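Local coordinates for glycosyl hydrolase family 2, TIM barrel domain protein (Faecalibacterium prausnitzii A2-165, PDB 6ED2) that is a tetrameric gut bacterial beta-glucuronidase of glycosyl hydrolase family 2, probably releasing glucuronic acid from beta-glucuronides, at residues A[337-342]-A[605-610]; A[343-348]-A[368-373]. One frame throughout, in Å; residues are numbered along the deposited sequence.

In the fold
Contact 1 and contact 2, their centres about 12 Å apart, divide helix 334-347 between them: its 337-342 turns face a distant loop, and its last turns face the neighbouring helix. The helix follows strand 312-320 in the TIM-barrel domain. Contact 1 opens first along the chain and closes last, in the loop after strand 574-580; nested between its segments is contact 2, which joins helix 334-347 to the end of helix 361-370 and the entry to strand 373-377. One barrel helix is thus held both to the next helix in sequence and to the loop that follows the last barrel strand, 574-580. Both contacts also touch the second subunit of the tetramer.

Contact 1: A[337-342]-A[605-610]; sequences VKRDFE and QRQPKD
R606 sends its side chain along the flank of helix 334-347 and lays NE and NH2 against the two carboxylate oxygens of D340. R606 NE reaches D340 OD1 at 2.8 Å, and R606 NH2 reaches D340 OD2 at 3.1 Å. Both oxygens are met on the syn side, and carboxylate and guanidinium are nearly coplanar, their planes 19° apart. R606 CG lies 3.1 Å from D340 OD1, and a bend at chi2 (54°) swings CD and the guanidinium toward the aspartate. R321 forms a second salt bridge to D340 OD2, while R606 also donates to the backbone oxygens of D324 and R604, which helps fix its guanidinium in rotation.

The topology makes this a seam of the TIM barrel: helix 334-347 follows strand 312-320, whereas R606 lies in the loop between strand 574-580 and helix 610-621, and those two strands pair in parallel where the barrel closes.

The R339 side chain runs antiparallel to that of R606 and ends on its backbone. With CG anti to the backbone N (chi1 170°), the R339 chain starts toward the loop, and a bend at chi2 brings the guanidinium to the carbonyl, where R339 NH2 donates to R606 O at 2.9 Å. The longer bond from R339 NE, 3.3 Å to the same R606 O, makes the grip two-pronged, with the oxygen at the edge of the guanidinium. A leucine in place of R606 removes both of its donors to D340 and would probably leave the buried carboxylate leaning on R321 alone among these arginines.

Q607 brings OE1 within 3.0 Å of R339 NH2, but the angle is poor for a hydrogen bond. Q607 OE1 accepts from the backbone N of L547 of the third subunit, and R339 NH2, besides its bond to R606 O, donates to the backbone O of that same L547.

Contact 2: A[343-348]-A[368-373]; sequences LMKWIG and DEEGFL
K345 lies across F372 and then reaches on to E370, so a single lysine serves both an aromatic and an acidic neighbour. From CB the chain sets off with CG beside the backbone N (chi1 -69°), which places K345 CG at the edge of the ring, 3.6 Å from F372 CE1. K345 CD passes 3.7 Å from E370 OE1; a bend at chi3 (71°) then turns CE and NZ to the glutamate, CE coming closer still to that oxygen. The tip, K345 NZ, donates to E370 OE1 at 3.0 Å in a salt bridge, arriving from above the carboxylate plane. E342, one turn earlier on the same helix, provides a second salt-bridge partner for this ammonium.

M344 meets the same end of the ring, its CB against CZ and CE2, with M344 CB to F372 CZ at 3.6 Å. Its bent chain carries the methyl CE over one ring face. The sulfur makes an oblique Met-aromatic contact, M344 SD standing 5.2 Å from the centroid of the F372 ring. F341 and H270 also meet this ring edge-to-face.

In the fold, F372, between helix 361-370 and strand 373-377, packs against helix 334-347, so two successive barrel helices meet through it. Helix 334-347 ends at G348 in a Schellman motif.

The chemistry is therefore graded: the buried ring is held by apolar and sulfur-aromatic contact, while at the partly exposed rim the ammonium, shared by E370 and E342, probably offsets the charge of the two carboxylates.

Contact 1: A[337-342]-A[605-610]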
ATOM      1  N   VAL A 337     -22.831  10.418   2.295  1.00 26.08           N
ATOM      2  CA  VAL A 337     -24.038   9.695   2.695  1.00 24.60           C
ATOM      3  C   VAL A 337     -24.648   8.965   1.503  1.00 27.49           C
ATOM      4  O   VAL A 337     -25.019   7.783   1.596  1.00 25.05           O
ATOM      5  CB  VAL A 337     -25.049  10.655   3.350  1.00 29.77           C
ATOM      6  CG1 VAL A 337     -26.360   9.934   3.614  1.00 24.10           C
ATOM      7  CG2 VAL A 337     -24.476  11.230   4.664  1.00 25.30           C
ATOM      8  N   LYS A 338     -24.761   9.655   0.361  1.00 25.23           N
ATOM      9  CA  LYS A 338     -25.295   9.015  -0.839  1.00 22.05           C
ATOM     10  C   LYS A 338     -24.435   7.826  -1.242  1.00 22.76           C
ATOM     11  O   LYS A 338     -24.943   6.730  -1.493  1.00 25.79           O
ATOM     12  CB  LYS A 338     -25.381  10.030  -1.982  1.00 23.90           C
ATOM     13  CG  LYS A 338     -25.817   9.441  -3.330  1.00 23.63           C
ATOM     14  CD  LYS A 338     -27.306   9.144  -3.341  1.00 25.31           C
ATOM     15  CE  LYS A 338     -27.691   8.304  -4.525  1.00 21.97           C
ATOM     16  NZ  LYS A 338     -29.130   7.978  -4.518  1.00 27.10           N
ATOM     17  N   ARG A 339     -23.121   8.027  -1.309  1.00 25.03           N
ATOM     18  CA  ARG A 339     -22.218   6.935  -1.662  1.00 25.28           C
ATOM     19  C   ARG A 339     -22.363   5.763  -0.691  1.00 23.29           C
ATOM     20  O   ARG A 339     -22.383   4.600  -1.109  1.00 24.19           O
ATOM     21  CB  ARG A 339     -20.778   7.457  -1.689  1.00 25.13           C
ATOM     22  CG  ARG A 339     -19.701   6.390  -1.804  1.00 26.91           C
ATOM     23  CD  ARG A 339     -19.637   5.786  -3.198  1.00 23.26           C
ATOM     24  NE  ARG A 339     -18.465   4.918  -3.321  1.00 25.71           N
ATOM     25  CZ  ARG A 339     -18.206   4.150  -4.375  1.00 26.22           C
ATOM     26  NH1 ARG A 339     -19.041   4.134  -5.405  1.00 24.14           N
ATOM     27  NH2 ARG A 339     -17.114   3.395  -4.400  1.00 24.29           N
ATOM     28  N   ASP A 340     -22.488   6.050   0.608  1.00 24.13           N
ATOM     29  CA  ASP A 340     -22.596   4.965   1.591  1.00 27.23           C
ATOM     30  C   ASP A 340     -23.858   4.133   1.357  1.00 27.96           C
ATOM     31  O   ASP A 340     -23.810   2.895   1.372  1.00 26.42           O
ATOM     32  CB  ASP A 340     -22.562   5.528   3.019  1.00 26.42           C
ATOM     33  CG  ASP A 340     -21.177   6.072   3.414  1.00 30.48           C
ATOM     34  OD1 ASP A 340     -20.230   5.975   2.596  1.00 34.57           O
ATOM     35  OD2 ASP A 340     -21.020   6.604   4.540  1.00 33.47           O
ATOM     36  N   PHE A 341     -24.987   4.791   1.082  1.00 25.50           N
ATOM     37  CA  PHE A 341     -26.196   4.042   0.755  1.00 26.88           C
ATOM     38  C   PHE A 341     -26.058   3.273  -0.561  1.00 28.30           C
ATOM     39  O   PHE A 341     -26.514   2.121  -0.658  1.00 29.14           O
ATOM     40  CB  PHE A 341     -27.403   4.979   0.749  1.00 23.75           C
ATOM     41  CG  PHE A 341     -27.973   5.205   2.133  1.00 28.84           C
ATOM     42  CD1 PHE A 341     -28.988   4.379   2.629  1.00 27.08           C
ATOM     43  CD2 PHE A 341     -27.458   6.199   2.958  1.00 22.64           C
ATOM     44  CE1 PHE A 341     -29.501   4.568   3.908  1.00 27.45           C
ATOM     45  CE2 PHE A 341     -27.966   6.396   4.241  1.00 25.55           C
ATOM     46  CZ  PHE A 341     -28.989   5.579   4.718  1.00 26.84           C
ATOM     47  N   GLU A 342     -25.432   3.875  -1.583  1.00 25.04           N
ATOM     48  CA  GLU A 342     -25.186   3.124  -2.813  1.00 28.12           C
ATOM     49  C   GLU A 342     -24.359   1.866  -2.530  1.00 23.89           C
ATOM     50  O   GLU A 342     -24.622   0.801  -3.102  1.00 26.57           O
ATOM     51  CB  GLU A 342     -24.496   4.007  -3.862  1.00 26.12           C
ATOM     52  CG  GLU A 342     -25.383   5.138  -4.408  1.00 27.79           C
ATOM     53  CD  GLU A 342     -26.744   4.640  -4.898  1.00 31.89           C
ATOM     54  OE1 GLU A 342     -26.798   4.007  -5.981  1.00 37.11           O
ATOM     55  OE2 GLU A 342     -27.759   4.859  -4.185  1.00 36.89           O
ATOM     56  N   GLN A 605     -12.194   5.773   2.374  1.00 23.28           N
ATOM     57  CA  GLN A 605     -12.468   6.452   1.114  1.00 25.84           C
ATOM     58  C   GLN A 605     -13.600   5.790   0.340  1.00 28.30           C
ATOM     59  O   GLN A 605     -13.854   6.152  -0.817  1.00 25.43           O
ATOM     60  CB  GLN A 605     -11.195   6.488   0.258  1.00 24.42           C
ATOM     61  CG  GLN A 605     -10.045   7.249   0.927  1.00 29.26           C
ATOM     62  CD  GLN A 605      -9.373   6.483   2.078  1.00 28.08           C
ATOM     63  OE1 GLN A 605      -9.246   5.260   2.028  1.00 28.83           O
ATOM     64  NE2 GLN A 605      -8.949   7.211   3.123  1.00 23.11           N
ATOM     65  N   ARG A 606     -14.242   4.792   0.947  1.00 23.30           N
ATOM     66  CA  ARG A 606     -15.489   4.224   0.453  1.00 23.20           C
ATOM     67  C   ARG A 606     -15.265   3.345  -0.771  1.00 26.33           C
ATOM     68  O   ARG A 606     -16.053   3.363  -1.719  1.00 26.59           O
ATOM     69  CB  ARG A 606     -16.519   5.307   0.158  1.00 22.71           C
ATOM     70  CG  ARG A 606     -17.431   5.592   1.326  1.00 32.06           C
ATOM     71  CD  ARG A 606     -16.683   5.924   2.611  1.00 27.38           C
ATOM     72  NE  ARG A 606     -17.625   6.307   3.656  1.00 28.64           N
ATOM     73  CZ  ARG A 606     -17.289   6.643   4.899  1.00 29.40           C
ATOM     74  NH1 ARG A 606     -16.016   6.659   5.277  1.00 22.02           N
ATOM     75  NH2 ARG A 606     -18.239   6.971   5.769  1.00 32.28           N
ATOM     76  N   GLN A 607     -14.194   2.555  -0.739  1.00 23.31           N
ATOM     77  CA  GLN A 607     -14.013   1.521  -1.739  1.00 28.84           C
ATOM     78  C   GLN A 607     -14.007   0.153  -1.067  1.00 26.08           C
ATOM     79  O   GLN A 607     -13.627   0.037   0.097  1.00 30.19           O
ATOM     80  CB  GLN A 607     -12.708   1.720  -2.528  1.00 26.71           C
ATOM     81  CG  GLN A 607     -12.611   3.054  -3.208  1.00 22.91           C
ATOM     82  CD  GLN A 607     -13.672   3.255  -4.293  1.00 29.00           C
ATOM     83  OE1 GLN A 607     -14.303   2.297  -4.764  1.00 26.39           O
ATOM     84  NE2 GLN A 607     -13.867   4.517  -4.696  1.00 25.32           N
ATOM     85  N   PRO A 608     -14.401  -0.903  -1.774  1.00 30.44           N
ATOM     86  CA  PRO A 608     -14.507  -2.214  -1.119  1.00 31.90           C
ATOM     87  C   PRO A 608     -13.148  -2.797  -0.763  1.00 31.78           C
ATOM     88  O   PRO A 608     -12.163  -2.619  -1.484  1.00 29.29           O
ATOM     89  CB  PRO A 608     -15.224  -3.079  -2.160  1.00 29.71           C
ATOM     90  CG  PRO A 608     -14.959  -2.420  -3.443  1.00 29.43           C
ATOM     91  CD  PRO A 608     -14.859  -0.947  -3.167  1.00 25.33           C
ATOM     92  N   LYS A 609     -13.106  -3.478   0.379  1.00 26.96           N
ATOM     93  CA  LYS A 609     -12.060  -4.446   0.648  1.00 27.19           C
ATOM     94  C   LYS A 609     -12.550  -5.823   0.222  1.00 26.75           C
ATOM     95  O   LYS A 609     -13.708  -6.004  -0.164  1.00 27.47           O
ATOM     96  CB  LYS A 609     -11.664  -4.449   2.122  1.00 27.10           C
ATOM     97  CG  LYS A 609     -11.142  -3.118   2.672  1.00 31.58           C
ATOM     98  CD  LYS A 609     -10.509  -3.386   4.059  1.00 28.99           C
ATOM     99  CE  LYS A 609     -10.796  -2.289   5.015  1.00 28.10           C
ATOM    100  NZ  LYS A 609     -10.409  -2.684   6.417  1.00 30.56           N
ATOM    101  N   ASP A 610     -11.652  -6.811   0.297  1.00 27.17           N
ATOM    102  CA  ASP A 610     -12.009  -8.138  -0.198  1.00 28.56           C
ATOM    103  C   ASP A 610     -13.240  -8.689   0.540  1.00 26.40           C
ATOM    104  O   ASP A 610     -14.096  -9.340  -0.076  1.00 27.84           O
ATOM    105  CB  ASP A 610     -10.771  -9.078  -0.121  1.00 29.96           C
ATOM    106  CG  ASP A 610      -9.606  -8.678  -1.132  1.00 37.43           C
ATOM    107  OD1 ASP A 610      -9.838  -7.990  -2.153  1.00 37.74           O
ATOM    108  OD2 ASP A 610      -8.424  -9.070  -0.950  1.00 41.12           O
TER

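Contact 2: A[343-348]-A[368-373]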
ATOM      1  N   LEU A 343     -23.360   1.976  -1.653  1.00 22.13           N
ATOM      2  CA  LEU A 343     -22.567   0.813  -1.251  1.00 28.68           C
ATOM      3  C   LEU A 343     -23.394  -0.186  -0.439  1.00 27.33           C
ATOM      4  O   LEU A 343     -23.282  -1.401  -0.637  1.00 28.24           O
ATOM      5  CB  LEU A 343     -21.355   1.262  -0.435  1.00 26.16           C
ATOM      6  CG  LEU A 343     -20.268   2.054  -1.171  1.00 25.15           C
ATOM      7  CD1 LEU A 343     -19.235   2.571  -0.184  1.00 24.79           C
ATOM      8  CD2 LEU A 343     -19.617   1.176  -2.239  1.00 23.37           C
ATOM      9  N   MET A 344     -24.215   0.294   0.491  1.00 24.18           N
ATOM     10  CA  MET A 344     -25.012  -0.647   1.266  1.00 27.09           C
ATOM     11  C   MET A 344     -26.048  -1.338   0.394  1.00 28.18           C
ATOM     12  O   MET A 344     -26.332  -2.524   0.602  1.00 25.94           O
ATOM     13  CB  MET A 344     -25.669   0.058   2.455  1.00 27.57           C
ATOM     14  CG  MET A 344     -24.668   0.480   3.527  1.00 26.84           C
ATOM     15  SD  MET A 344     -25.448   1.083   5.041  1.00 29.54           S
ATOM     16  CE  MET A 344     -26.446   2.466   4.478  1.00 25.81           C
ATOM     17  N   LYS A 345     -26.593  -0.640  -0.608  1.00 25.94           N
ATOM     18  CA  LYS A 345     -27.478  -1.318  -1.556  1.00 29.64           C
ATOM     19  C   LYS A 345     -26.708  -2.330  -2.395  1.00 27.79           C
ATOM     20  O   LYS A 345     -27.163  -3.458  -2.612  1.00 24.66           O
ATOM     21  CB  LYS A 345     -28.180  -0.301  -2.455  1.00 27.39           C
ATOM     22  CG  LYS A 345     -29.189   0.561  -1.718  1.00 30.95           C
ATOM     23  CD  LYS A 345     -29.349   1.932  -2.359  1.00 34.58           C
ATOM     24  CE  LYS A 345     -30.066   1.846  -3.698  1.00 36.01           C
ATOM     25  NZ  LYS A 345     -30.231   3.213  -4.311  1.00 34.91           N
ATOM     26  N   TRP A 346     -25.532  -1.946  -2.876  1.00 26.37           N
ATOM     27  CA  TRP A 346     -24.744  -2.853  -3.702  1.00 28.73           C
ATOM     28  C   TRP A 346     -24.419  -4.132  -2.942  1.00 27.73           C
ATOM     29  O   TRP A 346     -24.512  -5.234  -3.490  1.00 25.18           O
ATOM     30  CB  TRP A 346     -23.469  -2.133  -4.147  1.00 28.22           C
ATOM     31  CG  TRP A 346     -22.454  -2.956  -4.850  1.00 32.63           C
ATOM     32  CD1 TRP A 346     -22.415  -3.249  -6.186  1.00 29.22           C
ATOM     33  CD2 TRP A 346     -21.293  -3.572  -4.269  1.00 28.31           C
ATOM     34  NE1 TRP A 346     -21.305  -4.008  -6.467  1.00 28.50           N
ATOM     35  CE2 TRP A 346     -20.595  -4.218  -5.315  1.00 26.28           C
ATOM     36  CE3 TRP A 346     -20.782  -3.647  -2.967  1.00 27.22           C
ATOM     37  CZ2 TRP A 346     -19.412  -4.934  -5.102  1.00 28.47           C
ATOM     38  CZ3 TRP A 346     -19.594  -4.349  -2.753  1.00 27.36           C
ATOM     39  CH2 TRP A 346     -18.925  -4.985  -3.819  1.00 29.23           C
ATOM     40  N   ILE A 347     -24.059  -4.012  -1.661  1.00 23.35           N
ATOM     41  CA  ILE A 347     -23.636  -5.194  -0.916  1.00 27.48           C
ATOM     42  C   ILE A 347     -24.794  -6.048  -0.402  1.00 26.64           C
ATOM     43  O   ILE A 347     -24.564  -7.185   0.026  1.00 25.52           O
ATOM     44  CB  ILE A 347     -22.704  -4.763   0.229  1.00 23.51           C
ATOM     45  CG1 ILE A 347     -21.789  -5.922   0.627  1.00 22.64           C
ATOM     46  CG2 ILE A 347     -23.504  -4.218   1.387  1.00 21.87           C
ATOM     47  CD1 ILE A 347     -20.679  -5.518   1.554  1.00 24.89           C
ATOM     48  N   GLY A 348     -26.035  -5.566  -0.463  1.00 25.54           N
ATOM     49  CA  GLY A 348     -27.168  -6.357  -0.012  1.00 25.84           C
ATOM     50  C   GLY A 348     -27.546  -6.175   1.444  1.00 28.66           C
ATOM     51  O   GLY A 348     -28.318  -6.982   1.973  1.00 31.23           O
ATOM     52  N   ASP A 368     -35.133   6.299   5.019  1.00 22.77           N
ATOM     53  CA  ASP A 368     -36.567   6.306   4.734  1.00 27.88           C
ATOM     54  C   ASP A 368     -36.840   6.120   3.248  1.00 30.56           C
ATOM     55  O   ASP A 368     -37.789   5.425   2.865  1.00 31.09           O
ATOM     56  CB  ASP A 368     -37.200   7.615   5.216  1.00 24.60           C
ATOM     57  CG  ASP A 368     -37.336   7.691   6.733  1.00 30.70           C
ATOM     58  OD1 ASP A 368     -37.056   6.696   7.454  1.00 28.34           O
ATOM     59  OD2 ASP A 368     -37.720   8.773   7.219  1.00 32.20           O
ATOM     60  N   GLU A 369     -36.015   6.734   2.391  1.00 31.09           N
ATOM     61  CA  GLU A 369     -36.256   6.678   0.949  1.00 26.77           C
ATOM     62  C   GLU A 369     -35.697   5.415   0.319  1.00 29.90           C
ATOM     63  O   GLU A 369     -36.259   4.920  -0.665  1.00 33.65           O
ATOM     64  CB  GLU A 369     -35.643   7.896   0.260  1.00 33.22           C
ATOM     65  CG  GLU A 369     -36.398   9.192   0.500  1.00 41.38           C
ATOM     66  CD  GLU A 369     -35.721  10.380  -0.168  1.00 56.42           C
ATOM     67  OE1 GLU A 369     -34.796  10.157  -0.982  1.00 53.85           O
ATOM     68  OE2 GLU A 369     -36.108  11.534   0.127  1.00 66.91           O
ATOM     69  N   GLU A 370     -34.605   4.873   0.852  1.00 30.35           N
ATOM     70  CA  GLU A 370     -34.026   3.663   0.282  1.00 30.08           C
ATOM     71  C   GLU A 370     -34.569   2.377   0.904  1.00 32.42           C
ATOM     72  O   GLU A 370     -34.174   1.288   0.478  1.00 31.81           O
ATOM     73  CB  GLU A 370     -32.507   3.705   0.414  1.00 28.31           C
ATOM     74  CG  GLU A 370     -31.901   4.972  -0.193  1.00 33.82           C
ATOM     75  CD  GLU A 370     -32.189   5.121  -1.684  1.00 39.43           C
ATOM     76  OE1 GLU A 370     -32.352   4.097  -2.398  1.00 45.71           O
ATOM     77  OE2 GLU A 370     -32.279   6.276  -2.141  1.00 45.74           O
ATOM     78  N   GLY A 371     -35.451   2.467   1.896  1.00 29.48           N
ATOM     79  CA  GLY A 371     -35.984   1.267   2.519  1.00 30.72           C
ATOM     80  C   GLY A 371     -34.957   0.483   3.311  1.00 31.08           C
ATOM     81  O   GLY A 371     -34.806  -0.726   3.116  1.00 33.93           O
ATOM     82  N   PHE A 372     -34.234   1.164   4.195  1.00 28.04           N
ATOM     83  CA  PHE A 372     -33.268   0.540   5.088  1.00 29.48           C
ATOM     84  C   PHE A 372     -33.808   0.560   6.512  1.00 30.82           C
ATOM     85  O   PHE A 372     -34.533   1.477   6.898  1.00 27.48           O
ATOM     86  CB  PHE A 372     -31.913   1.258   5.040  1.00 29.07           C
ATOM     87  CG  PHE A 372     -30.987   0.736   3.972  1.00 32.15           C
ATOM     88  CD1 PHE A 372     -31.098   1.177   2.663  1.00 30.60           C
ATOM     89  CD2 PHE A 372     -30.007  -0.195   4.280  1.00 28.94           C
ATOM     90  CE1 PHE A 372     -30.246   0.692   1.677  1.00 30.40           C
ATOM     91  CE2 PHE A 372     -29.155  -0.691   3.295  1.00 31.68           C
ATOM     92  CZ  PHE A 372     -29.272  -0.246   1.994  1.00 27.59           C
ATOM     93  N   LEU A 373     -33.474  -0.476   7.278  1.00 26.33           N
ATOM     94  CA  LEU A 373     -33.871  -0.587   8.673  1.00 26.97           C
ATOM     95  C   LEU A 373     -32.755  -0.057   9.559  1.00 23.55           C
ATOM     96  O   LEU A 373     -31.581  -0.377   9.352  1.00 25.76           O
ATOM     97  CB  LEU A 373     -34.169  -2.048   9.033  1.00 25.91           C
ATOM     98  CG  LEU A 373     -35.131  -2.786   8.111  1.00 26.70           C
ATOM     99  CD1 LEU A 373     -35.283  -4.244   8.535  1.00 28.08           C
ATOM    100  CD2 LEU A 373     -36.485  -2.076   8.116  1.00 25.98           C
TER